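Long-range contacts in uncharacterized protein (Escherichia coli O157:H7, PDB 4ZV9), which is of unknown function but has the alpha/beta-hydrolase fold of the dienelactone hydrolase family and is therefore probably a hydrolase: residues C148-Y153 against L231-K236; D106-I111 against N137-A142; G69-A74 against E112-Y117. One frame throughout, in Å; residues are numbered along the deposited sequence.

Contact 1: residues C148-Y153 against L231-K236; sequences CAVPFY and LKWFDK
Strand segment 148-151 and helix segment 231-236 run almost antiparallel, at 170°, with a closest approach of 9.3 Å between their axes. This is the strand-against-helix layer of the alpha/beta-hydrolase fold: helix 220-237 packs along one face of the sheet, and Trp233 and Phe234 reach down from it to the strand. Cys148 and Val150 both direct CB at the helix, while Ala149 turns its methyl to the other face. The fit is apolar, without a hydrogen bond between the segments. Val150 CG2 serves both rings, lying 3.8 Å from Trp233 CD1 and 3.9 Å from Phe234 CE1. A beta-branched residue suits this place, since it accepts the extended backbone and sets one methyl, CG2, where it can touch both rings. The indole of Trp233 has its CG anti to the backbone N (chi1 -159°), which brings the five-membered ring to the strand, where NE1 comes within 3.8 Å of Cys148 CB. Its N-H is hydrogen-bonded to the carbonyl O of Pro168, just before strand 169-174, so the buried N-H is satisfied while CD1 makes apolar contacts. Cysteine is small enough to fit under the helix, and its sulfur is polarisable. Cys148 SG meets Phe234 near the plane of the ring, in an edge-on sulfur-aromatic contact 3.8 Å from Phe234 CD1.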
loop_
_atom_site.group_PDB
_atom_site.type_symbol
_atom_site.label_atom_id
_atom_site.label_comp_id
_atom_site.label_asym_id
_atom_site.label_seq_id
_atom_site.Cartn_x
_atom_site.Cartn_y
_atom_site.Cartn_z
ATOM N N CYS A 148 -4.186 -9.523 4.148
ATOM C CA CYS A 148 -5.233 -8.547 3.857
ATOM C C CYS A 148 -4.707 -7.543 2.833
ATOM O O CYS A 148 -3.497 -7.449 2.606
ATOM C CB CYS A 148 -5.695 -7.811 5.124
ATOM S SG CYS A 148 -4.384 -6.867 5.967
ATOM N N ALA A 149 -5.623 -6.828 2.195
ATOM C CA ALA A 149 -5.266 -5.794 1.220
ATOM C C ALA A 149 -6.176 -4.591 1.401
ATOM O O ALA A 149 -7.402 -4.744 1.562
ATOM C CB ALA A 149 -5.373 -6.330 -0.189
ATOM N N VAL A 150 -5.592 -3.401 1.348
ATOM C CA VAL A 150 -6.325 -2.164 1.578
ATOM C C VAL A 150 -6.017 -1.130 0.490
ATOM O O VAL A 150 -5.132 -0.288 0.652
ATOM C CB VAL A 150 -6.010 -1.586 2.974
ATOM C CG1 VAL A 150 -6.894 -0.393 3.280
ATOM C CG2 VAL A 150 -6.186 -2.648 4.046
ATOM N N PRO A 151 -6.722 -1.216 -0.651
ATOM C CA PRO A 151 -6.505 -0.237 -1.706
ATOM C C PRO A 151 -7.224 1.091 -1.463
ATOM O O PRO A 151 -8.433 1.098 -1.194
ATOM C CB PRO A 151 -7.099 -0.918 -2.943
ATOM C CG PRO A 151 -8.106 -1.874 -2.401
ATOM C CD PRO A 151 -7.491 -2.377 -1.132
ATOM N N PHE A 152 -6.470 2.195 -1.523
ATOM C CA PHE A 152 -7.058 3.526 -1.486
ATOM C C PHE A 152 -7.191 4.029 -2.927
ATOM O O PHE A 152 -6.182 4.163 -3.651
ATOM C CB PHE A 152 -6.193 4.509 -0.731
ATOM C CG PHE A 152 -6.244 4.389 0.765
ATOM C CD1 PHE A 152 -5.603 3.355 1.418
ATOM C CD2 PHE A 152 -6.820 5.393 1.524
ATOM C CE1 PHE A 152 -5.594 3.286 2.802
ATOM C CE2 PHE A 152 -6.820 5.331 2.901
ATOM C CZ PHE A 152 -6.212 4.266 3.544
ATOM N N TYR A 153 -8.425 4.341 -3.323
ATOM C CA TYR A 153 -8.745 4.918 -4.640
ATOM C C TYR A 153 -7.811 4.465 -5.740
ATOM O O TYR A 153 -7.142 5.274 -6.377
ATOM C CB TYR A 153 -8.869 6.457 -4.575
ATOM C CG TYR A 153 -7.964 7.123 -3.560
ATOM C CD1 TYR A 153 -6.616 7.352 -3.824
ATOM C CD2 TYR A 153 -8.483 7.572 -2.357
ATOM C CE1 TYR A 153 -5.805 8.001 -2.899
ATOM C CE2 TYR A 153 -7.687 8.205 -1.429
ATOM C CZ TYR A 153 -6.351 8.421 -1.701
ATOM O OH TYR A 153 -5.591 9.034 -0.746
ATOM N N LEU A 231 -6.449 0.563 10.251
ATOM C CA LEU A 231 -5.819 -0.014 11.445
ATOM C C LEU A 231 -6.669 -1.133 12.083
ATOM O O LEU A 231 -6.134 -2.148 12.536
ATOM C CB LEU A 231 -5.511 1.068 12.486
ATOM C CG LEU A 231 -4.521 2.159 12.047
ATOM C CD1 LEU A 231 -4.165 3.048 13.230
ATOM C CD2 LEU A 231 -3.260 1.568 11.436
ATOM N N LYS A 232 -7.985 -0.967 12.100
ATOM C CA LYS A 232 -8.853 -2.031 12.610
ATOM C C LYS A 232 -8.772 -3.281 11.728
ATOM O O LYS A 232 -8.854 -4.408 12.224
ATOM C CB LYS A 232 -10.307 -1.563 12.707
ATOM C CG LYS A 232 -10.491 -0.527 13.804
ATOM C CD LYS A 232 -11.939 -0.136 14.068
ATOM C CE LYS A 232 -11.965 1.117 14.929
ATOM N NZ LYS A 232 -13.313 1.356 15.504
ATOM N N TRP A 233 -8.648 -3.080 10.424
ATOM C CA TRP A 233 -8.555 -4.182 9.477
ATOM C C TRP A 233 -7.240 -4.928 9.743
ATOM O O TRP A 233 -7.221 -6.164 9.827
ATOM C CB TRP A 233 -8.605 -3.634 8.048
ATOM C CG TRP A 233 -9.016 -4.616 6.987
ATOM C CD1 TRP A 233 -8.222 -5.164 6.029
ATOM C CD2 TRP A 233 -10.348 -5.098 6.734
ATOM N NE1 TRP A 233 -8.973 -5.977 5.203
ATOM C CE2 TRP A 233 -10.278 -5.956 5.617
ATOM C CE3 TRP A 233 -11.588 -4.894 7.353
ATOM C CZ2 TRP A 233 -11.403 -6.616 5.099
ATOM C CZ3 TRP A 233 -12.703 -5.556 6.847
ATOM C CH2 TRP A 233 -12.600 -6.404 5.728
ATOM N N PHE A 234 -6.150 -4.172 9.884
ATOM C CA PHE A 234 -4.845 -4.773 10.189
ATOM C C PHE A 234 -4.901 -5.569 11.483
ATOM O O PHE A 234 -4.377 -6.677 11.557
ATOM C CB PHE A 234 -3.728 -3.724 10.317
ATOM C CG PHE A 234 -3.337 -3.040 9.016
ATOM C CD1 PHE A 234 -3.569 -3.630 7.772
ATOM C CD2 PHE A 234 -2.665 -1.833 9.054
ATOM C CE1 PHE A 234 -3.194 -2.987 6.598
ATOM C CE2 PHE A 234 -2.253 -1.206 7.888
ATOM C CZ PHE A 234 -2.523 -1.783 6.657
ATOM N N ASP A 235 -5.508 -4.977 12.506
ATOM C CA ASP A 235 -5.606 -5.615 13.805
ATOM C C ASP A 235 -6.392 -6.920 13.713
ATOM O O ASP A 235 -6.060 -7.907 14.355
ATOM C CB ASP A 235 -6.298 -4.678 14.790
ATOM C CG ASP A 235 -6.436 -5.285 16.165
ATOM O OD1 ASP A 235 -5.401 -5.654 16.753
ATOM O OD2 ASP A 235 -7.575 -5.402 16.659
ATOM N N LYS A 236 -7.429 -6.920 12.892
ATOM C CA LYS A 236 -8.256 -8.099 12.723
ATOM C C LYS A 236 -7.571 -9.215 11.929
ATOM O O LYS A 236 -7.716 -10.384 12.267
ATOM C CB LYS A 236 -9.544 -7.707 12.009
ATOM C CG LYS A 236 -10.633 -8.767 11.997
ATOM C CD LYS A 236 -11.854 -8.223 11.278
ATOM C CE LYS A 236 -12.956 -9.205 11.129
ATOM N NZ LYS A 236 -13.149 -10.086 12.297
#

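Contact 2: residues D106-I111 against N137-A142; sequences DFFAAI and NAAAVA
The carbonyl O of Ala138 accepts the helical hydrogen bond from Ala142 N at 3.0 Å, and Phe108 CZ of the other helix packs against it at 3.8 Å. No hydrogen bond joins the segments, and Phe108 is the main bridge between them. Its ring reaches across with CG anti to the carbonyl carbon (chi1 -75°) and settles along one turn of alanines. Phe108 CE1 rests 3.7 Å from Ala139 CA, Phe108 CE2 is 4.0 Å from Ala142 CB, and Ala138 CB lies in the ring plane, at its edge by CZ. Three small residues make a surface low enough for a large ring to come close to the backbone itself. Deeper in, Ile111 runs out in an extended chain and sets CD1 3.7 Å from Ala139 CB; the length of isoleucine's CG1-CD1 arm lets it reach the alanine. The axes cross at -58° and approach no closer than 10.8 Å, so the long side chains of helix 100-116 must bridge to the alanine side of the other helix. Burial falls off from Ile111 and Ala139 toward Ala142, which is exposed, and Tyr143 adds an edge-to-face contact to Phe108. Helix 132-142 follows Cys130, found chemically modified at a position consistent with the family's nucleophile elbow. Beneath both helices runs strand 123-128, whose Ile126 touches Ile111 and Ala139, so the pair lies side by side on one face of the central sheet.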
loop_
_atom_site.group_PDB
_atom_site.type_symbol
_atom_site.label_atom_id
_atom_site.label_comp_id
_atom_site.label_asym_id
_atom_site.label_seq_id
_atom_site.Cartn_x
_atom_site.Cartn_y
_atom_site.Cartn_z
ATOM N N ASP A 106 8.367 -5.714 -8.426
ATOM C CA ASP A 106 9.146 -5.233 -7.303
ATOM C C ASP A 106 8.292 -5.230 -6.057
ATOM O O ASP A 106 8.779 -5.549 -4.974
ATOM C CB ASP A 106 9.696 -3.812 -7.554
ATOM C CG ASP A 106 10.831 -3.776 -8.571
ATOM O OD1 ASP A 106 11.419 -4.830 -8.906
ATOM O OD2 ASP A 106 11.123 -2.659 -9.067
ATOM N N PHE A 107 7.034 -4.821 -6.178
ATOM C CA PHE A 107 6.141 -4.796 -5.018
ATOM C C PHE A 107 5.734 -6.198 -4.587
ATOM O O PHE A 107 5.640 -6.481 -3.393
ATOM C CB PHE A 107 4.936 -3.876 -5.258
ATOM C CG PHE A 107 5.322 -2.437 -5.439
ATOM C CD1 PHE A 107 5.725 -1.689 -4.359
ATOM C CD2 PHE A 107 5.328 -1.851 -6.696
ATOM C CE1 PHE A 107 6.133 -0.386 -4.517
ATOM C CE2 PHE A 107 5.739 -0.549 -6.862
ATOM C CZ PHE A 107 6.137 0.193 -5.772
ATOM N N PHE A 108 5.535 -7.086 -5.557
ATOM C CA PHE A 108 5.255 -8.493 -5.270
ATOM C C PHE A 108 6.455 -9.114 -4.546
ATOM O O PHE A 108 6.287 -9.828 -3.560
ATOM C CB PHE A 108 4.942 -9.249 -6.569
ATOM C CG PHE A 108 3.564 -8.977 -7.143
ATOM C CD1 PHE A 108 2.736 -7.983 -6.632
ATOM C CD2 PHE A 108 3.146 -9.652 -8.278
ATOM C CE1 PHE A 108 1.484 -7.726 -7.195
ATOM C CE2 PHE A 108 1.892 -9.410 -8.841
ATOM C CZ PHE A 108 1.067 -8.434 -8.304
ATOM N N ALA A 109 7.666 -8.792 -5.003
ATOM C CA ALA A 109 8.887 -9.297 -4.378
ATOM C C ALA A 109 9.030 -8.779 -2.930
ATOM O O ALA A 109 9.568 -9.464 -2.074
ATOM C CB ALA A 109 10.102 -8.903 -5.194
ATOM N N ALA A 110 8.544 -7.571 -2.669
ATOM C CA ALA A 110 8.571 -7.015 -1.318
ATOM C C ALA A 110 7.652 -7.836 -0.386
ATOM O O ALA A 110 8.003 -8.085 0.777
ATOM C CB ALA A 110 8.136 -5.570 -1.323
ATOM N N ILE A 111 6.516 -8.281 -0.901
ATOM C CA ILE A 111 5.627 -9.155 -0.128
ATOM C C ILE A 111 6.386 -10.432 0.256
ATOM O O ILE A 111 6.375 -10.869 1.417
ATOM C CB ILE A 111 4.356 -9.537 -0.908
ATOM C CG1 ILE A 111 3.481 -8.309 -1.133
ATOM C CG2 ILE A 111 3.550 -10.614 -0.151
ATOM C CD1 ILE A 111 2.330 -8.516 -2.115
ATOM N N ASN A 137 -4.780 -4.477 -5.107
ATOM C CA ASN A 137 -5.738 -5.390 -5.692
ATOM C C ASN A 137 -5.045 -6.510 -6.492
ATOM O O ASN A 137 -5.437 -7.671 -6.404
ATOM C CB ASN A 137 -6.735 -4.643 -6.587
ATOM C CG ASN A 137 -7.814 -3.926 -5.793
ATOM O OD1 ASN A 137 -8.421 -4.498 -4.895
ATOM N ND2 ASN A 137 -8.087 -2.682 -6.153
ATOM N N ALA A 138 -4.049 -6.155 -7.289
ATOM C CA ALA A 138 -3.319 -7.138 -8.072
ATOM C C ALA A 138 -2.614 -8.143 -7.166
ATOM O O ALA A 138 -2.558 -9.346 -7.465
ATOM C CB ALA A 138 -2.330 -6.450 -8.983
ATOM N N ALA A 139 -2.093 -7.667 -6.041
ATOM C CA ALA A 139 -1.463 -8.564 -5.067
ATOM C C ALA A 139 -2.483 -9.527 -4.461
ATOM O O ALA A 139 -2.169 -10.713 -4.239
ATOM C CB ALA A 139 -0.773 -7.765 -3.965
ATOM N N ALA A 140 -3.700 -9.040 -4.205
ATOM C CA ALA A 140 -4.754 -9.903 -3.682
ATOM C C ALA A 140 -5.069 -11.030 -4.670
ATOM O O ALA A 140 -5.353 -12.146 -4.267
ATOM C CB ALA A 140 -6.009 -9.102 -3.377
ATOM N N VAL A 141 -5.030 -10.716 -5.963
ATOM C CA VAL A 141 -5.240 -11.710 -6.998
ATOM C C VAL A 141 -4.101 -12.726 -7.012
ATOM O O VAL A 141 -4.330 -13.930 -7.071
ATOM C CB VAL A 141 -5.364 -11.053 -8.396
ATOM C CG1 VAL A 141 -5.239 -12.084 -9.517
ATOM C CG2 VAL A 141 -6.672 -10.290 -8.512
ATOM N N ALA A 142 -2.870 -12.246 -6.927
ATOM C CA ALA A 142 -1.700 -13.114 -7.060
ATOM C C ALA A 142 -1.280 -13.967 -5.846
ATOM O O ALA A 142 -0.664 -15.002 -6.032
ATOM C CB ALA A 142 -0.514 -12.273 -7.517
#

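Contact 3: residues G69-A74 against E112-Y117; sequences GYIALA and EFMQRY
Leu73 directs its CB toward the helix, 4.0 Å from Met114 CG and 4.1 Å from Met114 SE. Beyond CB the chain continues with CG anti to the backbone N (chi1 174°), and from there CD2 makes the contacts. This methyl of Leu73 lies 3.8 Å from Met114 CG and 4.2 Å from Phe113 CD2, the side chains of Leu73 and Phe113 crossing at about a right angle. One methyl of leucine is enough to touch both helix residues. Two residues back, Ile71 CG2 comes 4.1 Å from the selenium of Met114. Met114 is a selenomethionine modelled in two conformers, and all its distances here are those of one. Ile71 CD1 lies 4.3 Å from Tyr117 CD2. A flexible, bent chain suits Met114, which fills the ground between the two strand side chains. Tyr117 adds its ring to the apolar layer while its hydroxyl is hydrogen-bonded to Lys34 NZ. Strand 71-75 lies between strands 28-35 and 42-48. Segment 112-116 of helix 100-116 runs back against strand segment 71-74 at 156°, as part of the beta-alpha-beta crossover to strand 123-128. Leu32 and Ile17, from strands 28-35 and 12-21, also border the contact.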
loop_
_atom_site.group_PDB
_atom_site.type_symbol
_atom_site.label_atom_id
_atom_site.label_comp_id
_atom_site.label_asym_id
_atom_site.label_seq_id
_atom_site.Cartn_x
_atom_site.Cartn_y
_atom_site.Cartn_z
ATOM N N GLY A 69 2.217 -0.648 15.238
ATOM C CA GLY A 69 2.745 -1.942 15.688
ATOM C C GLY A 69 3.141 -2.971 14.632
ATOM O O GLY A 69 3.331 -4.134 14.956
ATOM N N TYR A 70 3.321 -2.559 13.381
ATOM C CA TYR A 70 3.693 -3.499 12.309
ATOM C C TYR A 70 5.019 -3.132 11.656
ATOM O O TYR A 70 5.445 -1.969 11.719
ATOM C CB TYR A 70 2.606 -3.528 11.252
ATOM C CG TYR A 70 1.232 -3.767 11.853
ATOM C CD1 TYR A 70 0.867 -5.020 12.303
ATOM C CD2 TYR A 70 0.329 -2.720 12.017
ATOM C CE1 TYR A 70 -0.381 -5.244 12.882
ATOM C CE2 TYR A 70 -0.917 -2.926 12.590
ATOM C CZ TYR A 70 -1.269 -4.195 13.023
ATOM O OH TYR A 70 -2.506 -4.410 13.605
ATOM N N ILE A 71 5.686 -4.114 11.049
ATOM C CA ILE A 71 6.899 -3.824 10.267
ATOM C C ILE A 71 6.407 -3.362 8.907
ATOM O O ILE A 71 5.684 -4.087 8.247
ATOM C CB ILE A 71 7.815 -5.048 10.070
ATOM C CG1 ILE A 71 8.311 -5.544 11.430
ATOM C CG2 ILE A 71 9.014 -4.654 9.208
ATOM C CD1 ILE A 71 8.995 -6.893 11.384
ATOM N N ALA A 72 6.809 -2.165 8.488
ATOM C CA ALA A 72 6.376 -1.622 7.217
ATOM C C ALA A 72 7.536 -1.542 6.234
ATOM O O ALA A 72 8.643 -1.140 6.599
ATOM C CB ALA A 72 5.776 -0.242 7.434
ATOM N N LEU A 73 7.287 -1.955 4.997
ATOM C CA LEU A 73 8.274 -1.841 3.935
ATOM C C LEU A 73 7.642 -1.110 2.763
ATOM O O LEU A 73 6.614 -1.551 2.235
ATOM C CB LEU A 73 8.762 -3.200 3.487
ATOM C CG LEU A 73 9.705 -3.201 2.281
ATOM C CD1 LEU A 73 10.967 -2.366 2.513
ATOM C CD2 LEU A 73 10.101 -4.619 1.935
ATOM N N ALA A 74 8.230 0.021 2.389
ATOM C CA ALA A 74 7.776 0.840 1.266
ATOM C C ALA A 74 8.860 0.850 0.198
ATOM O O ALA A 74 9.854 1.573 0.332
ATOM C CB ALA A 74 7.486 2.263 1.736
ATOM N N GLU A 112 7.043 -11.033 -0.721
ATOM C CA GLU A 112 7.762 -12.282 -0.484
ATOM C C GLU A 112 8.911 -12.104 0.504
ATOM O O GLU A 112 9.135 -12.960 1.344
ATOM C CB GLU A 112 8.235 -12.904 -1.815
ATOM C CG GLU A 112 7.085 -13.297 -2.735
ATOM C CD GLU A 112 7.531 -13.983 -4.016
ATOM O OE1 GLU A 112 8.688 -14.497 -4.064
ATOM O OE2 GLU A 112 6.706 -14.004 -4.970
ATOM N N PHE A 113 9.632 -10.997 0.373
ATOM C CA PHE A 113 10.726 -10.682 1.253
ATOM C C PHE A 113 10.228 -10.519 2.692
ATOM O O PHE A 113 10.853 -11.029 3.619
ATOM C CB PHE A 113 11.438 -9.403 0.775
ATOM C CG PHE A 113 12.623 -9.001 1.621
ATOM C CD1 PHE A 113 13.831 -9.656 1.507
ATOM C CD2 PHE A 113 12.523 -7.944 2.506
ATOM C CE1 PHE A 113 14.920 -9.286 2.289
ATOM C CE2 PHE A 113 13.607 -7.560 3.288
ATOM C CZ PHE A 113 14.806 -8.224 3.174
HETATM N N MSE A 114 9.098 -9.846 2.874
HETATM C CA MSE A 114 8.549 -9.634 4.216
HETATM C C MSE A 114 7.988 -10.932 4.778
HETATM O O MSE A 114 7.919 -11.095 5.995
HETATM C CB MSE A 114 7.513 -8.505 4.215
HETATM C CG MSE A 114 8.156 -7.137 4.008
HETATM SE SE MSE A 114 9.122 -6.679 5.676
HETATM C CE MSE A 114 10.921 -7.295 5.246
ATOM N N GLN A 115 7.581 -11.857 3.911
ATOM C CA GLN A 115 7.089 -13.174 4.360
ATOM C C GLN A 115 8.193 -13.958 5.050
ATOM O O GLN A 115 7.950 -14.663 6.023
ATOM C CB GLN A 115 6.570 -14.030 3.183
ATOM C CG GLN A 115 5.118 -13.762 2.772
ATOM C CD GLN A 115 4.695 -14.382 1.439
ATOM O OE1 GLN A 115 5.524 -14.734 0.614
ATOM N NE2 GLN A 115 3.390 -14.450 1.205
ATOM N N ARG A 116 9.407 -13.827 4.531
ATOM C CA ARG A 116 10.551 -14.573 5.034
ATOM C C ARG A 116 11.460 -13.785 5.979
ATOM O O ARG A 116 12.472 -14.307 6.440
ATOM C CB ARG A 116 11.369 -15.058 3.840
ATOM C CG ARG A 116 10.505 -15.800 2.832
ATOM C CD ARG A 116 11.206 -16.006 1.509
ATOM N NE ARG A 116 10.266 -16.366 0.453
ATOM C CZ ARG A 116 10.074 -17.579 -0.058
ATOM N NH1 ARG A 116 10.773 -18.635 0.350
ATOM N NH2 ARG A 116 9.167 -17.730 -1.013
ATOM N N TYR A 117 11.105 -12.543 6.261
ATOM C CA TYR A 117 11.931 -11.678 7.102
ATOM C C TYR A 117 12.027 -12.283 8.507
ATOM O O TYR A 117 11.003 -12.513 9.137
ATOM C CB TYR A 117 11.327 -10.274 7.143
ATOM C CG TYR A 117 12.261 -9.217 7.709
ATOM C CD1 TYR A 117 13.363 -8.771 6.978
ATOM C CD2 TYR A 117 12.026 -8.650 8.939
ATOM C CE1 TYR A 117 14.215 -7.789 7.477
ATOM C CE2 TYR A 117 12.871 -7.672 9.453
ATOM C CZ TYR A 117 13.963 -7.250 8.713
ATOM O OH TYR A 117 14.787 -6.272 9.232
#

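How the contacts relate
All three contacts lie on one central alpha/beta-hydrolase sheet or its covering helices and are held by apolar packing, without a cross-segment hydrogen bond. Contacts 1 and 3 are buried helix-on-strand layers, but on opposite faces: helix 220-237 covers one, helix 100-116 the other. Contact 2 pairs two helices on the latter face and opens toward solvent at one end. Helix 100-116 serves contacts 2 and 3, with Ala110 CB touching Leu73 CD2 between them, while helix 132-142 is followed in the chain by the strand of contact 1. Chemistry follows place: sulfur and aromatic rings in contact 1, alanines around a phenylalanine ring in contact 2, branched aliphatics against selenomethionine in contact 3.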